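Local coordinates for protein Alpha/beta hydrolase (Pectobacterium atrosepticum SCRI1043, PDB 3BDV) that probably acts as a hydrolase of the alpha/beta-hydrolase fold, of unknown substrate, and binds calcium in the crystal, at residues R67-C72 and E97-V102; L18-V23 and E182-L187; A56-W61 and A85-H90; P43-I48 and Y175-L180; V102-P107 and Q149-E154. All coordinates share one frame; numbering follows the deposited sequence. Where two conformers were deposited one is given.

Interaction 1: R67-C72 and E97-V102; sequences RELSVC and EGIAGV. With CA (calcium ion), chain C.
Calcium gathers both carboxylate oxygens of E68, while the next residue, L69, turns its side chain to I99 across the contact. E68 chelates the metal almost evenly, OE1 at 2.5 Å and OE2 at 2.6 Å from the calcium ion. With CG anti to the backbone N (chi1 -163°) and the chain bent at chi2, the carboxylate is brought round to face the ion. Three waters, the nearest of them water 1 at 2.3 Å from the calcium ion, and the carbonyl oxygen of R47 complete the ligands.

The link to strand 99-105 is apolar. L69 puts CD1 against I99 CD1 at 3.9 Å, and the same methyl lies 4.1 Å from I99 CG1, the two side chains crossing at about a right angle. I99 has CG1 anti to its carbonyl carbon, which sends the longer branch to L69 rather than CG2. Just along the chain, C72 N is bonded to L69 O at 3.0 Å.

In this alpha/beta hydrolase fold the contact ties the end of helix 58-70 to the start of strand 99-105. L69 also touches V76 of strand 76-81, and I99 reaches V91 and V92 of helix 83-93. The division of labour implies that a small, partly exposed methyl contact joins helix to strand, while the calcium probably offsets the negative charge of E68 and fastens this helix to R47.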
# COMPACT_ATOMS: atom_id res chain seq x y z
N ARG A 67 1.82 15.81 2.28
CA ARG A 67 0.93 16.76 1.59
C ARG A 67 -0.45 16.20 1.55
O ARG A 67 -1.43 16.85 1.90
CB ARG A 67 1.34 17.05 0.15
CG ARG A 67 2.61 17.85 0.03
CD ARG A 67 2.80 18.43 -1.39
NE ARG A 67 3.03 17.42 -2.44
CZ ARG A 67 4.22 16.91 -2.78
NH1 ARG A 67 5.32 17.23 -2.13
NH2 ARG A 67 4.31 16.04 -3.78
N GLU A 68 -0.53 14.95 1.11
CA GLU A 68 -1.78 14.28 0.93
C GLU A 68 -2.57 14.17 2.23
O GLU A 68 -3.80 14.34 2.24
CB GLU A 68 -1.50 12.88 0.40
CG GLU A 68 -2.69 12.21 -0.20
CD GLU A 68 -3.05 12.74 -1.56
OE1 GLU A 68 -2.22 13.35 -2.26
OE2 GLU A 68 -4.21 12.60 -1.93
N LEU A 69 -1.86 13.87 3.32
CA LEU A 69 -2.53 13.66 4.63
C LEU A 69 -3.05 14.96 5.22
O LEU A 69 -4.06 14.97 5.90
CB LEU A 69 -1.58 12.99 5.62
CG LEU A 69 -1.21 11.53 5.27
CD1 LEU A 69 -0.29 10.99 6.33
CD2 LEU A 69 -2.41 10.63 5.11
N SER A 70 -2.34 16.05 4.93
CA SER A 70 -2.65 17.36 5.51
C SER A 70 -4.07 17.76 5.19
O SER A 70 -4.69 18.47 5.98
CB SER A 70 -1.70 18.44 4.96
OG SER A 70 -1.94 18.68 3.57
N VAL A 71 -4.57 17.36 4.03
CA VAL A 71 -5.94 17.72 3.61
C VAL A 71 -6.99 16.62 3.79
O VAL A 71 -8.17 16.82 3.48
CB VAL A 71 -5.95 18.16 2.16
CG1 VAL A 71 -5.00 19.35 2.02
CG2 VAL A 71 -5.56 17.00 1.24
N CYS A 72 -6.58 15.47 4.32
CA CYS A 72 -7.55 14.42 4.63
C CYS A 72 -8.39 14.74 5.87
O CYS A 72 -7.88 15.19 6.90
CB CYS A 72 -6.84 13.10 4.86
SG CYS A 72 -6.19 12.41 3.33
N GLU A 97 0.60 11.20 12.32
CA GLU A 97 -0.75 10.99 12.84
C GLU A 97 -1.75 10.82 11.71
O GLU A 97 -1.46 11.18 10.56
CB GLU A 97 -1.18 12.20 13.70
CG GLU A 97 -0.51 12.31 15.07
CD GLU A 97 -1.53 12.33 16.21
OE1 GLU A 97 -2.22 13.36 16.40
OE2 GLU A 97 -1.65 11.31 16.92
N GLY A 98 -2.91 10.27 12.05
CA GLY A 98 -4.07 10.21 11.17
C GLY A 98 -4.08 9.02 10.25
O GLY A 98 -4.75 9.05 9.21
N ILE A 99 -3.28 8.01 10.58
CA ILE A 99 -3.25 6.74 9.84
C ILE A 99 -3.88 5.54 10.59
O ILE A 99 -3.37 5.09 11.59
CB ILE A 99 -1.79 6.42 9.35
CG1 ILE A 99 -1.26 7.61 8.50
CG2 ILE A 99 -1.74 5.08 8.60
CD1 ILE A 99 0.31 7.68 8.28
N ALA A 100 -4.93 4.97 9.99
CA ALA A 100 -5.69 3.85 10.58
C ALA A 100 -4.97 2.53 10.34
O ALA A 100 -5.02 1.64 11.19
CB ALA A 100 -7.10 3.78 9.97
N GLY A 101 -4.33 2.42 9.18
CA GLY A 101 -3.69 1.16 8.76
C GLY A 101 -2.87 1.36 7.51
O GLY A 101 -2.97 2.41 6.84
N VAL A 102 -2.03 0.39 7.21
CA VAL A 102 -1.26 0.44 5.97
C VAL A 102 -1.26 -0.92 5.32
O VAL A 102 -1.26 -1.97 5.97
CB VAL A 102 0.20 0.99 6.14
CG1 VAL A 102 0.21 2.42 6.69
CG2 VAL A 102 1.02 0.06 6.99
CA CA C . -3.78 13.62 -4.23
O HOH W 1 -2.51 15.44 -4.70
O HOH W 2 -5.00 15.40 -3.08
O HOH W 3 -5.84 12.45 -4.33

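Interaction 2: L18-V23 and E182-L187; sequences LTMVLV and EFSEIL. With EDO (1,2-ethanediol), chain G.
The F183 ring carries L187 CD1 on one face, 3.9 Å off the ring plane and nearer its periphery than its centre; L187 in turn packs its CB against L18 across the contact. L18 CD1 lies 4.0 Å from L187 CB, and these two leucine side chains cross at about a right angle. The same methyl approaches the backbone at S184, with L18 CD1 3.7 Å from S184 O, while the other branch, CD2, faces L187 O.

In the alpha/beta hydrolase fold, this is where the C-terminal helix 174-185 lies against the central parallel sheet, just before strand 19-23, where L18 also touches I77 and P75. M20, a selenomethionine, is bent at chi2 (-53°), a kink that directs its terminal methyl to the helix: M20 CE comes 4.0 Å from S184 OG. That hydroxyl is engaged within its own helix, hydrogen-bonded to L180 O, and presents no polar bond to the strand.

Further along, the carbonyl of I186 takes two hydrogen bonds from one 1,2-ethanediol, most likely a crystallisation additive, with EDO O1 3.1 Å and EDO O2 3.2 Å from I186 O. L187 CD2 flanks the diol at its C1 carbon.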
# COMPACT_ATOMS: atom_id res chain seq x y z
N LEU A 18 -13.35 6.03 6.27
CA LEU A 18 -11.90 5.95 6.09
C LEU A 18 -11.55 6.39 4.68
O LEU A 18 -12.31 6.13 3.76
CB LEU A 18 -11.39 4.52 6.25
CG LEU A 18 -11.62 3.89 7.62
CD1 LEU A 18 -11.21 2.42 7.64
CD2 LEU A 18 -10.87 4.71 8.71
N THR A 19 -10.39 6.99 4.52
CA THR A 19 -9.95 7.42 3.21
C THR A 19 -8.79 6.55 2.76
O THR A 19 -7.80 6.41 3.49
CB THR A 19 -9.50 8.90 3.28
OG1 THR A 19 -10.64 9.71 3.56
CG2 THR A 19 -8.86 9.37 1.99
N MSE A 20 -8.90 5.97 1.58
CA MSE A 20 -7.80 5.23 1.00
C MSE A 20 -6.87 6.19 0.30
O MSE A 20 -7.32 7.00 -0.50
CB MSE A 20 -8.29 4.25 -0.05
CG MSE A 20 -9.36 3.32 0.40
SE MSE A 20 -9.03 2.31 1.98
CE MSE A 20 -10.41 0.97 1.78
N VAL A 21 -5.57 6.05 0.56
CA VAL A 21 -4.54 6.81 -0.16
C VAL A 21 -3.61 5.85 -0.93
O VAL A 21 -2.88 5.09 -0.32
CB VAL A 21 -3.76 7.73 0.79
CG1 VAL A 21 -2.75 8.51 -0.01
CG2 VAL A 21 -4.71 8.69 1.53
N LEU A 22 -3.65 5.93 -2.27
CA LEU A 22 -2.78 5.14 -3.13
C LEU A 22 -1.39 5.75 -3.23
O LEU A 22 -1.25 6.91 -3.57
CB LEU A 22 -3.37 5.00 -4.53
CG LEU A 22 -4.73 4.33 -4.56
CD1 LEU A 22 -5.41 4.71 -5.90
CD2 LEU A 22 -4.58 2.79 -4.38
N VAL A 23 -0.37 4.97 -2.85
CA VAL A 23 1.04 5.35 -2.95
C VAL A 23 1.83 4.49 -3.96
O VAL A 23 2.30 3.42 -3.62
CB VAL A 23 1.75 5.28 -1.58
CG1 VAL A 23 3.12 5.93 -1.65
CG2 VAL A 23 0.87 5.96 -0.46
N GLU A 182 -11.85 -6.65 4.09
CA GLU A 182 -11.79 -7.42 5.32
C GLU A 182 -11.05 -6.67 6.42
O GLU A 182 -11.52 -6.57 7.56
CB GLU A 182 -11.14 -8.77 5.06
CG GLU A 182 -12.00 -9.66 4.14
CD GLU A 182 -11.33 -10.90 3.64
OE1 GLU A 182 -10.18 -11.10 4.02
OE2 GLU A 182 -11.95 -11.64 2.84
N PHE A 183 -9.87 -6.19 6.04
CA PHE A 183 -8.93 -5.45 6.91
C PHE A 183 -9.47 -4.12 7.33
O PHE A 183 -9.43 -3.77 8.51
CB PHE A 183 -7.63 -5.30 6.10
CG PHE A 183 -6.56 -4.43 6.72
CD1 PHE A 183 -5.91 -4.84 7.87
CD2 PHE A 183 -6.14 -3.28 6.09
CE1 PHE A 183 -4.86 -4.07 8.38
CE2 PHE A 183 -5.12 -2.50 6.59
CZ PHE A 183 -4.48 -2.86 7.71
N SER A 184 -9.93 -3.33 6.37
CA SER A 184 -10.43 -2.02 6.66
C SER A 184 -11.69 -2.00 7.48
O SER A 184 -11.83 -1.13 8.31
CB SER A 184 -10.60 -1.18 5.37
OG SER A 184 -11.60 -1.73 4.50
N GLU A 185 -12.59 -2.97 7.31
CA GLU A 185 -13.82 -2.91 8.12
C GLU A 185 -13.53 -2.89 9.61
O GLU A 185 -14.22 -2.19 10.36
CB GLU A 185 -14.76 -4.06 7.77
CG GLU A 185 -15.40 -3.86 6.44
CD GLU A 185 -16.19 -5.05 5.97
OE1 GLU A 185 -15.99 -6.13 6.54
OE2 GLU A 185 -17.01 -4.90 5.04
N ILE A 186 -12.49 -3.61 10.05
CA ILE A 186 -12.15 -3.66 11.48
C ILE A 186 -11.48 -2.36 11.91
O ILE A 186 -11.30 -2.15 13.09
CB ILE A 186 -11.31 -4.91 11.89
CG1 ILE A 186 -10.04 -5.06 11.11
CG2 ILE A 186 -12.16 -6.19 11.69
CD1 ILE A 186 -9.06 -6.02 11.73
N LEU A 187 -11.15 -1.49 10.98
CA LEU A 187 -10.60 -0.19 11.35
C LEU A 187 -11.62 0.93 11.34
O LEU A 187 -11.29 2.09 11.65
CB LEU A 187 -9.45 0.14 10.40
CG LEU A 187 -8.31 -0.88 10.28
CD1 LEU A 187 -7.31 -0.50 9.21
CD2 LEU A 187 -7.67 -1.12 11.69
C1 EDO G . -8.90 -2.20 15.33
O1 EDO G . -9.74 -1.02 15.52
C2 EDO G . -9.37 -3.36 16.21
O2 EDO G . -10.73 -3.66 15.89

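Interaction 3: A56-W61 and A85-H90; sequences ADLDRW and ALAACH
L58 leaves helix 58-70 with CB directed at helix 83-93, and from there its branches divide between A87 and H90. The two helices belong to an alpha/beta hydrolase fold, and the second begins within a GxSxG sequence (G80, S82, G84), consistent with a nucleophile elbow. With CG anti to the backbone N (chi1 180°), L58 reaches straight across: CD1 settles 3.9 Å from A87 CA, beside the helix backbone, and CD2 rides over the H90 ring. This is a CH-pi contact, L58 CD2 standing 3.8 Å from the H90 ring centroid and only 12° off its normal. H90 is held by a hydrogen bond from ND1 to R118 O, which should fix the ring under the methyl.

One turn on, W61 CB meets A87 CB at 3.7 Å; its indole NE1 is bonded to P24 O, and the ring packs edge-to-face with F83. At the start of helix 58-70, D57 is the N-cap: its OD1 accepts from R60 N at 3.0 Å through the anti lone pair.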
# COMPACT_ATOMS: atom_id res chain seq x y z
N ALA A 56 14.30 7.36 -7.24
CA ALA A 56 13.89 6.93 -5.90
C ALA A 56 14.44 7.94 -4.93
O ALA A 56 15.61 8.08 -4.81
CB ALA A 56 14.44 5.59 -5.56
N ASP A 57 13.58 8.69 -4.27
CA ASP A 57 14.03 9.59 -3.24
C ASP A 57 13.04 9.51 -2.12
O ASP A 57 11.86 9.83 -2.32
CB ASP A 57 14.11 11.00 -3.80
CG ASP A 57 14.70 11.98 -2.83
OD1 ASP A 57 14.01 12.43 -1.88
OD2 ASP A 57 15.87 12.36 -3.05
N LEU A 58 13.48 9.03 -0.96
CA LEU A 58 12.54 8.71 0.10
C LEU A 58 11.85 9.98 0.59
O LEU A 58 10.63 10.02 0.80
CB LEU A 58 13.23 8.00 1.26
CG LEU A 58 12.35 7.62 2.45
CD1 LEU A 58 11.21 6.73 1.98
CD2 LEU A 58 13.20 6.89 3.47
N ASP A 59 12.64 11.03 0.75
CA ASP A 59 12.12 12.29 1.30
C ASP A 59 11.06 12.89 0.38
O ASP A 59 10.05 13.39 0.84
CB ASP A 59 13.24 13.29 1.51
CG ASP A 59 14.13 12.94 2.69
OD1 ASP A 59 13.68 12.30 3.64
OD2 ASP A 59 15.31 13.34 2.66
N ARG A 60 11.23 12.78 -0.94
CA ARG A 60 10.18 13.29 -1.84
C ARG A 60 8.89 12.53 -1.71
O ARG A 60 7.82 13.10 -1.72
CB ARG A 60 10.65 13.28 -3.29
CG ARG A 60 11.58 14.46 -3.55
CD ARG A 60 11.72 14.77 -5.01
NE ARG A 60 12.48 13.75 -5.71
CZ ARG A 60 13.64 13.96 -6.34
NH1 ARG A 60 14.21 15.15 -6.37
NH2 ARG A 60 14.24 12.95 -6.94
N TRP A 61 8.98 11.21 -1.64
CA TRP A 61 7.79 10.39 -1.42
C TRP A 61 7.13 10.75 -0.09
O TRP A 61 5.91 10.87 -0.03
CB TRP A 61 8.13 8.90 -1.42
CG TRP A 61 7.80 8.17 -2.69
CD1 TRP A 61 6.78 7.29 -2.90
CD2 TRP A 61 8.52 8.26 -3.92
NE1 TRP A 61 6.81 6.83 -4.19
CE2 TRP A 61 7.89 7.39 -4.83
CE3 TRP A 61 9.66 8.95 -4.33
CZ2 TRP A 61 8.34 7.22 -6.16
CZ3 TRP A 61 10.10 8.81 -5.63
CH2 TRP A 61 9.45 7.93 -6.53
N ALA A 85 5.50 1.47 -0.82
CA ALA A 85 5.21 0.80 0.42
C ALA A 85 6.28 1.09 1.44
O ALA A 85 5.99 1.24 2.63
CB ALA A 85 5.10 -0.73 0.18
N LEU A 86 7.54 1.13 1.00
CA LEU A 86 8.59 1.60 1.92
C LEU A 86 8.31 2.99 2.43
O LEU A 86 8.49 3.27 3.62
CB LEU A 86 9.97 1.53 1.30
CG LEU A 86 10.39 0.09 0.96
CD1 LEU A 86 11.81 0.06 0.37
CD2 LEU A 86 10.22 -0.86 2.13
N ALA A 87 7.90 3.89 1.56
CA ALA A 87 7.60 5.25 2.04
C ALA A 87 6.49 5.25 3.06
O ALA A 87 6.56 5.98 4.05
CB ALA A 87 7.25 6.16 0.85
N ALA A 88 5.45 4.43 2.84
CA ALA A 88 4.31 4.32 3.74
C ALA A 88 4.86 3.85 5.09
O ALA A 88 4.50 4.40 6.14
CB ALA A 88 3.25 3.33 3.22
N CYS A 89 5.73 2.85 5.06
CA CYS A 89 6.33 2.32 6.27
C CYS A 89 7.10 3.42 7.01
O CYS A 89 6.95 3.58 8.19
CB CYS A 89 7.22 1.15 5.92
SG CYS A 89 8.14 0.47 7.24
N HIS A 90 7.93 4.16 6.29
CA HIS A 90 8.78 5.13 6.90
C HIS A 90 7.94 6.24 7.55
O HIS A 90 8.19 6.67 8.67
CB HIS A 90 9.74 5.69 5.85
CG HIS A 90 10.64 6.77 6.36
ND1 HIS A 90 11.87 6.52 6.95
CD2 HIS A 90 10.51 8.12 6.34
CE1 HIS A 90 12.44 7.66 7.25
NE2 HIS A 90 11.64 8.65 6.91

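Interaction 4: P43-I48 and Y175-L180; sequences PHWQRI and YGLKRL. With CA (calcium ion), chain C.
Apolar contact comes from W45, whose CH2 corner rests against two neighbouring leucine methyls of helix 174-185. L180 CD2 lies 3.6 Å from W45 CH2, and L177 CD2 is 3.7 Å from the same carbon; both methyls reach the six-membered ring obliquely. L180 comes from the opposite direction to the tryptophan, with CG anti to its backbone N (chi1 178°), which extends it to the indole. F42 stacks with W45, and M20 of strand 19-23 touches both W45 and L180.

Hydrogen bonds secure the surroundings. W45 NE1 is bonded to S15 OG, fixing the indole on its polar side. Q46 NE2 donates to H44 O at 3.0 Å, from well above the carbonyl plane. On the helix, R179 NH1 donates to Y175 OH at 3.0 Å in the guanidinium plane.

Metal and charge interactions occupy the strand. R47 O binds the calcium ion at 2.4 Å, and water 3, also a calcium ligand, accepts from R47 N at 3.0 Å and donates to Q46 OE1. The R47 guanidinium pairs with D28 and E39.

The contact joins the loop leading into edge strand 46-47 of the alpha/beta hydrolase sheet to the C-terminal helix. Its chemistry implies that apolar and metal-binding interactions are separated along the segment: buried indole and methyls bind helix to this loop, while calcium and water 3 hold the backbone around R47.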
# COMPACT_ATOMS: atom_id res chain seq x y z
N PRO A 43 -13.58 6.37 -7.45
CA PRO A 43 -13.01 7.69 -7.77
C PRO A 43 -12.85 8.62 -6.59
O PRO A 43 -12.21 9.68 -6.73
CB PRO A 43 -14.01 8.26 -8.79
CG PRO A 43 -14.86 7.14 -9.23
CD PRO A 43 -14.88 6.15 -8.10
N HIS A 44 -13.45 8.28 -5.45
CA HIS A 44 -13.28 9.05 -4.22
C HIS A 44 -11.97 8.67 -3.51
O HIS A 44 -11.54 9.39 -2.62
CB HIS A 44 -14.47 8.85 -3.28
CG HIS A 44 -14.89 7.42 -3.14
ND1 HIS A 44 -15.41 6.69 -4.19
CD2 HIS A 44 -14.83 6.56 -2.09
CE1 HIS A 44 -15.67 5.46 -3.79
NE2 HIS A 44 -15.33 5.36 -2.51
N TRP A 45 -11.34 7.55 -3.87
CA TRP A 45 -10.04 7.23 -3.27
C TRP A 45 -9.00 8.25 -3.68
O TRP A 45 -9.09 8.80 -4.75
CB TRP A 45 -9.56 5.85 -3.65
CG TRP A 45 -10.41 4.75 -3.04
CD1 TRP A 45 -11.61 4.88 -2.39
CD2 TRP A 45 -10.12 3.35 -3.07
NE1 TRP A 45 -12.08 3.63 -2.01
CE2 TRP A 45 -11.20 2.68 -2.42
CE3 TRP A 45 -9.07 2.60 -3.57
CZ2 TRP A 45 -11.23 1.31 -2.26
CZ3 TRP A 45 -9.10 1.23 -3.40
CH2 TRP A 45 -10.19 0.59 -2.76
N GLN A 46 -8.04 8.49 -2.81
CA GLN A 46 -7.02 9.50 -3.07
C GLN A 46 -5.73 8.86 -3.55
O GLN A 46 -5.55 7.66 -3.44
CB GLN A 46 -6.76 10.30 -1.81
CG GLN A 46 -7.95 11.17 -1.33
CD GLN A 46 -8.51 12.07 -2.42
OE1 GLN A 46 -7.83 12.98 -2.90
NE2 GLN A 46 -9.74 11.81 -2.83
N ARG A 47 -4.85 9.68 -4.10
CA ARG A 47 -3.61 9.20 -4.70
C ARG A 47 -2.56 10.28 -4.65
O ARG A 47 -2.84 11.47 -4.89
CB ARG A 47 -3.89 8.74 -6.13
CG ARG A 47 -2.69 8.23 -6.87
CD ARG A 47 -3.12 7.61 -8.15
NE ARG A 47 -1.96 7.34 -8.98
CZ ARG A 47 -1.91 6.42 -9.93
NH1 ARG A 47 -2.97 5.71 -10.24
NH2 ARG A 47 -0.81 6.25 -10.63
N ILE A 48 -1.32 9.91 -4.32
CA ILE A 48 -0.29 10.93 -4.16
C ILE A 48 0.15 11.34 -5.55
O ILE A 48 0.07 10.55 -6.48
CB ILE A 48 0.94 10.48 -3.29
CG1 ILE A 48 1.67 9.30 -3.94
CG2 ILE A 48 0.55 10.16 -1.82
CD1 ILE A 48 3.16 9.27 -3.58
N TYR A 175 -8.78 -9.91 -5.61
CA TYR A 175 -8.34 -10.51 -4.33
C TYR A 175 -7.77 -9.44 -3.40
O TYR A 175 -8.06 -9.46 -2.20
CB TYR A 175 -7.34 -11.68 -4.50
CG TYR A 175 -7.09 -12.36 -3.16
CD1 TYR A 175 -8.05 -13.20 -2.60
CD2 TYR A 175 -5.92 -12.14 -2.46
CE1 TYR A 175 -7.84 -13.80 -1.37
CE2 TYR A 175 -5.70 -12.75 -1.23
CZ TYR A 175 -6.67 -13.55 -0.69
OH TYR A 175 -6.46 -14.11 0.57
N GLY A 176 -6.97 -8.51 -3.93
CA GLY A 176 -6.49 -7.40 -3.11
C GLY A 176 -7.61 -6.53 -2.55
O GLY A 176 -7.59 -6.10 -1.38
N LEU A 177 -8.59 -6.21 -3.38
CA LEU A 177 -9.76 -5.48 -2.93
C LEU A 177 -10.54 -6.22 -1.86
O LEU A 177 -10.99 -5.63 -0.89
CB LEU A 177 -10.67 -5.19 -4.12
CG LEU A 177 -10.19 -4.15 -5.11
CD1 LEU A 177 -11.21 -4.09 -6.24
CD2 LEU A 177 -9.97 -2.74 -4.44
N LYS A 178 -10.71 -7.53 -2.05
CA LYS A 178 -11.35 -8.37 -1.02
C LYS A 178 -10.62 -8.31 0.31
O LYS A 178 -11.22 -8.06 1.33
CB LYS A 178 -11.48 -9.83 -1.51
CG LYS A 178 -12.13 -10.79 -0.50
CD LYS A 178 -12.11 -12.29 -0.91
CE LYS A 178 -10.89 -13.04 -0.30
NZ LYS A 178 -10.96 -13.47 1.16
N ARG A 179 -9.31 -8.56 0.31
CA ARG A 179 -8.54 -8.43 1.55
C ARG A 179 -8.58 -7.05 2.17
O ARG A 179 -8.63 -6.92 3.39
CB ARG A 179 -7.09 -8.87 1.30
CG ARG A 179 -6.99 -10.28 0.93
CD ARG A 179 -7.59 -11.17 1.99
NE ARG A 179 -6.93 -11.00 3.28
CZ ARG A 179 -5.96 -11.78 3.76
NH1 ARG A 179 -5.54 -12.83 3.09
NH2 ARG A 179 -5.47 -11.53 4.98
N LEU A 180 -8.50 -6.02 1.35
CA LEU A 180 -8.60 -4.69 1.84
C LEU A 180 -9.93 -4.44 2.56
O LEU A 180 -9.98 -3.78 3.57
CB LEU A 180 -8.48 -3.72 0.67
CG LEU A 180 -8.62 -2.22 0.99
CD1 LEU A 180 -7.60 -1.73 2.06
CD2 LEU A 180 -8.54 -1.44 -0.28
CA CA C . -3.78 13.62 -4.23
O HOH W 3 -5.84 12.45 -4.33
O HOH W 1 -2.51 15.44 -4.70
O HOH W 2 -5.00 15.40 -3.08

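Interaction 5: V102-P107 and Q149-E154; sequences VMLVAP and QAWDSE
L104 and W151 both set CG anti to their own carbonyl carbon, chi1 -53° and -68°, and these torsions bring the leucine methyl to the six-membered ring of the indole. In the parallel sheet of the alpha/beta hydrolase fold, L104 belongs to strand 99-105, and W151 lies in the C-terminal end region of helix 141-151, which precedes edge strand 154-157. L104 CD1 lies 3.7 Å from W151 CZ3 and 3.8 Å from W151 CE3, approaching the ring obliquely. P107, just past the strand, adds a second touch beside the rim of the indole, roughly level with it: P107 CB is 4.2 Å from W151 CH2. The other end of the indole is pinned, NE1 being hydrogen-bonded to Q120 O, and C89 and Q93 of helix 83-93 touch the tryptophan as well.

The helix stops in a Schellman motif at D152, whose positive phi (56°) turns the chain toward strand 154-157. D152 has been seen as a calcium ligand in a crystal of this protein, though no ion is bound to it here. Beyond the turn, S153 OG is bonded to T130 OG1 of the neighbouring strand 128-132, and E154 OE2 forms a salt bridge with R179. One of the two backbone bonds of the motif runs from D152 N to Q149 O, 3.1 Å.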
# COMPACT_ATOMS: atom_id res chain seq x y z
N VAL A 102 -2.03 0.39 7.21
CA VAL A 102 -1.26 0.44 5.97
C VAL A 102 -1.26 -0.92 5.32
O VAL A 102 -1.26 -1.97 5.97
CB VAL A 102 0.20 0.99 6.14
CG1 VAL A 102 0.21 2.42 6.69
CG2 VAL A 102 1.02 0.06 6.99
N MSE A 103 -1.36 -0.90 4.00
CA MSE A 103 -1.35 -2.10 3.15
C MSE A 103 -0.12 -1.98 2.27
O MSE A 103 -0.02 -1.00 1.50
CB MSE A 103 -2.63 -2.19 2.30
CG MSE A 103 -2.60 -3.25 1.31
SE MSE A 103 -4.43 -3.60 0.73
CE MSE A 103 -4.10 -4.58 -0.85
N LEU A 104 0.81 -2.91 2.42
CA LEU A 104 2.14 -2.90 1.78
C LEU A 104 2.16 -4.02 0.74
O LEU A 104 2.23 -5.19 1.05
CB LEU A 104 3.27 -3.10 2.79
CG LEU A 104 3.23 -2.13 3.95
CD1 LEU A 104 4.33 -2.32 5.04
CD2 LEU A 104 3.24 -0.69 3.41
N VAL A 105 2.12 -3.62 -0.52
CA VAL A 105 2.01 -4.60 -1.58
C VAL A 105 3.35 -4.67 -2.29
O VAL A 105 3.79 -3.68 -2.87
CB VAL A 105 0.92 -4.21 -2.59
CG1 VAL A 105 0.88 -5.29 -3.76
CG2 VAL A 105 -0.45 -4.04 -1.88
N ALA A 106 4.00 -5.83 -2.23
CA ALA A 106 5.34 -6.00 -2.83
C ALA A 106 6.30 -4.90 -2.34
O ALA A 106 6.96 -4.21 -3.12
CB ALA A 106 5.29 -6.04 -4.39
N PRO A 107 6.43 -4.77 -1.01
CA PRO A 107 7.43 -3.83 -0.51
C PRO A 107 8.79 -4.25 -1.04
O PRO A 107 9.08 -5.45 -1.11
CB PRO A 107 7.35 -4.00 1.00
CG PRO A 107 6.92 -5.28 1.20
CD PRO A 107 5.92 -5.60 0.09
N GLN A 149 7.40 -9.86 9.84
CA GLN A 149 7.49 -10.24 11.23
C GLN A 149 8.04 -9.07 12.03
O GLN A 149 7.49 -8.69 13.08
CB GLN A 149 8.38 -11.47 11.41
CG GLN A 149 8.49 -12.00 12.83
CD GLN A 149 9.35 -13.28 12.91
OE1 GLN A 149 10.42 -13.36 12.28
NE2 GLN A 149 8.90 -14.28 13.67
N ALA A 150 9.08 -8.44 11.52
CA ALA A 150 9.65 -7.28 12.22
C ALA A 150 8.63 -6.15 12.38
O ALA A 150 8.61 -5.50 13.42
CB ALA A 150 10.83 -6.78 11.48
N TRP A 151 7.85 -5.89 11.32
CA TRP A 151 6.89 -4.79 11.28
C TRP A 151 5.58 -5.13 12.02
O TRP A 151 4.72 -4.26 12.18
CB TRP A 151 6.55 -4.42 9.85
CG TRP A 151 7.65 -3.79 9.03
CD1 TRP A 151 8.69 -3.07 9.48
CD2 TRP A 151 7.77 -3.83 7.61
NE1 TRP A 151 9.47 -2.65 8.45
CE2 TRP A 151 8.93 -3.12 7.28
CE3 TRP A 151 7.04 -4.46 6.58
CZ2 TRP A 151 9.35 -2.95 5.98
CZ3 TRP A 151 7.48 -4.29 5.27
CH2 TRP A 151 8.62 -3.55 4.99
N ASP A 152 5.48 -6.37 12.49
CA ASP A 152 4.23 -6.90 13.07
C ASP A 152 3.06 -6.77 12.09
O ASP A 152 1.96 -6.33 12.44
CB ASP A 152 3.91 -6.18 14.39
CG ASP A 152 3.03 -6.98 15.29
OD1 ASP A 152 2.73 -8.18 15.01
OD2 ASP A 152 2.64 -6.40 16.32
N SER A 153 3.30 -7.18 10.85
CA SER A 153 2.32 -7.16 9.81
C SER A 153 1.85 -8.57 9.51
O SER A 153 2.63 -9.51 9.59
CB SER A 153 2.98 -6.58 8.55
OG SER A 153 2.15 -6.68 7.41
N GLU A 154 0.59 -8.72 9.10
CA GLU A 154 0.10 -9.96 8.55
C GLU A 154 0.79 -10.13 7.20
O GLU A 154 0.98 -9.13 6.49
CB GLU A 154 -1.40 -9.88 8.28
CG GLU A 154 -2.16 -11.09 8.63
CD GLU A 154 -3.67 -10.93 8.39
OE1 GLU A 154 -4.23 -9.89 8.78
OE2 GLU A 154 -4.26 -11.84 7.81

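Calcium joins interactions 1 and 4: E68 and R47 are ligands of one ion and share its three waters, although the contact centres are about 15 Å apart. Interactions 2 and 4 lie closest, their centres about 7 Å apart; both use helix 174-185, and strands 19-23 and 46-47 pair, with M20 O 2.8 Å from Q46 N and L22 N 2.8 Å from Q46 O, probable hydrogen bonds. Strand 99-105 serves interactions 1 and 5, which share V102. L104 CD2 of interaction 5 touches A85 O at 3.4 Å, packing on helix 83-93 of interaction 3, which starts in a GxSxG sequence consistent with a nucleophile elbow. The calcium is about 12 Å from the W61 side chain.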